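Local coordinates for CbsA (Xanthomonas oryzae pv. oryzae, PDB 5XYH), which probably hydrolyses cellulose from the chain ends as a family 6 exoglucanase, releasing cellobiose while degrading plant cell walls, at residues 86-91 with 139-144. Numbering follows the deposited sequence.
Sequences ITVGLV and LRIVNI
Val88 and Ile141 run alongside each other on one face of a parallel strand pair, and Leu90 crosses Ile141 further along that face. Ile141 serves both neighbours with separate branches. CG1 lies anti to the carbonyl carbon (chi1 -48°), and from it CD1 reaches back across to Val88 CB at 3.8 Å; CG2 meets Leu90 CD1 at 3.7 Å. Helix 69-79 packs over the part of this face at Val88 and Ile141, through Ala76 and Leu73. Next to Leu90 runs the side chain of Asn143, its amide OD1 3.5 Å from Leu90 CB, a van der Waals contact of a polar oxygen with an aliphatic carbon, while ND2 is hydrogen-bonded to Asn190 OD1 on strand 188-193.

The other face carries Thr87, Val142, Val91 and Ile144. Val142 CG2 meets Thr87 CB at 3.9 Å, the two side chains approaching at an angle. Gly89, the bridge partner of Val142, contributes only backbone, its CA 3.5 Å from Val142 O in a CA-H...O contact. Beyond it, Val91 CG2 and Ile144 CD1 touch at 4.0 Å. Arg140 begins on this face, but its extended chain carries the guanidinium off to Pro7, NH1 hydrogen-bonded to Pro7 O.

Five backbone hydrogen bonds fix the register, with Val88, Leu90, Arg140 and Val142 each using both N and O. The Val142 N to Val88 O bond is nearly straight at hydrogen (177°), although the donor sits 33° off the carbonyl plane. Strands 49-51 and 188-193 flank the pair within the parallel part of the sheet, consistent with the family 6 distorted barrel. Chemically, these bonds satisfy much of the backbone between the strands and the side-chain contacts are largely apolar; Asn143 OD1, buried without a polar partner in the model, likely carries an energetic cost.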
# COMPACT_ATOMS: atom_id res chain seq x y z
N ILE A 86 0.03 17.12 -13.03
CA ILE A 86 -0.69 16.64 -11.85
C ILE A 86 -0.78 15.12 -11.93
O ILE A 86 -1.01 14.56 -13.01
CB ILE A 86 -2.09 17.29 -11.75
CG1 ILE A 86 -2.82 16.87 -10.47
CG2 ILE A 86 -2.92 16.98 -12.99
CD1 ILE A 86 -4.15 17.59 -10.25
N THR A 87 -0.54 14.43 -10.81
CA THR A 87 -0.68 12.98 -10.77
C THR A 87 -2.01 12.60 -10.12
O THR A 87 -2.44 13.24 -9.14
CB THR A 87 0.50 12.30 -10.03
OG1 THR A 87 0.59 12.75 -8.67
CG2 THR A 87 1.80 12.60 -10.74
N VAL A 88 -2.67 11.60 -10.69
CA VAL A 88 -3.92 11.05 -10.16
C VAL A 88 -3.63 9.62 -9.72
O VAL A 88 -3.34 8.75 -10.54
CB VAL A 88 -5.05 11.08 -11.20
CG1 VAL A 88 -6.34 10.54 -10.60
CG2 VAL A 88 -5.27 12.50 -11.68
N GLY A 89 -3.69 9.38 -8.41
CA GLY A 89 -3.31 8.09 -7.87
C GLY A 89 -4.47 7.12 -7.82
O GLY A 89 -5.52 7.41 -7.23
N LEU A 90 -4.27 5.94 -8.43
CA LEU A 90 -5.25 4.87 -8.48
C LEU A 90 -4.62 3.58 -7.99
O LEU A 90 -3.44 3.33 -8.21
CB LEU A 90 -5.79 4.63 -9.90
CG LEU A 90 -6.52 5.77 -10.62
CD1 LEU A 90 -6.93 5.35 -12.04
CD2 LEU A 90 -7.74 6.27 -9.84
N VAL A 91 -5.43 2.78 -7.32
CA VAL A 91 -5.05 1.44 -6.89
C VAL A 91 -5.87 0.46 -7.70
O VAL A 91 -7.11 0.42 -7.59
CB VAL A 91 -5.25 1.25 -5.38
CG1 VAL A 91 -4.67 -0.08 -4.96
CG2 VAL A 91 -4.59 2.40 -4.61
N LEU A 139 -3.69 14.79 -17.68
CA LEU A 139 -3.48 14.17 -16.37
C LEU A 139 -2.43 13.07 -16.48
O LEU A 139 -2.38 12.35 -17.49
CB LEU A 139 -4.78 13.59 -15.84
CG LEU A 139 -6.03 14.48 -15.75
CD1 LEU A 139 -7.24 13.67 -15.38
CD2 LEU A 139 -5.84 15.60 -14.75
N ARG A 140 -1.62 12.92 -15.44
CA ARG A 140 -0.73 11.77 -15.29
C ARG A 140 -1.38 10.78 -14.33
O ARG A 140 -1.59 11.10 -13.16
CB ARG A 140 0.64 12.21 -14.78
CG ARG A 140 1.41 13.05 -15.77
CD ARG A 140 2.79 13.40 -15.23
NE ARG A 140 3.51 14.27 -16.16
CZ ARG A 140 4.60 14.96 -15.86
NH1 ARG A 140 5.12 14.91 -14.64
NH2 ARG A 140 5.16 15.72 -16.78
N ILE A 141 -1.73 9.61 -14.83
CA ILE A 141 -2.38 8.58 -14.03
C ILE A 141 -1.29 7.67 -13.47
O ILE A 141 -0.49 7.13 -14.23
CB ILE A 141 -3.40 7.79 -14.87
CG1 ILE A 141 -4.31 8.74 -15.67
CG2 ILE A 141 -4.24 6.88 -13.98
CD1 ILE A 141 -5.10 9.69 -14.77
N VAL A 142 -1.25 7.51 -12.15
CA VAL A 142 -0.23 6.70 -11.50
C VAL A 142 -0.93 5.54 -10.81
O VAL A 142 -1.67 5.75 -9.84
CB VAL A 142 0.61 7.50 -10.49
CG1 VAL A 142 1.62 6.58 -9.80
CG2 VAL A 142 1.32 8.68 -11.16
N ASN A 143 -0.67 4.33 -11.29
CA ASN A 143 -1.35 3.13 -10.83
C ASN A 143 -0.49 2.35 -9.83
O ASN A 143 0.68 2.06 -10.10
CB ASN A 143 -1.69 2.22 -12.01
CG ASN A 143 -2.78 2.79 -12.88
OD1 ASN A 143 -3.73 3.41 -12.39
ND2 ASN A 143 -2.66 2.58 -14.19
N ILE A 144 -1.09 1.99 -8.69
CA ILE A 144 -0.57 0.94 -7.84
C ILE A 144 -1.18 -0.37 -8.33
O ILE A 144 -2.39 -0.57 -8.24
CB ILE A 144 -0.91 1.19 -6.36
CG1 ILE A 144 -0.21 2.48 -5.90
CG2 ILE A 144 -0.49 -0.02 -5.51
CD1 ILE A 144 -0.58 2.93 -4.49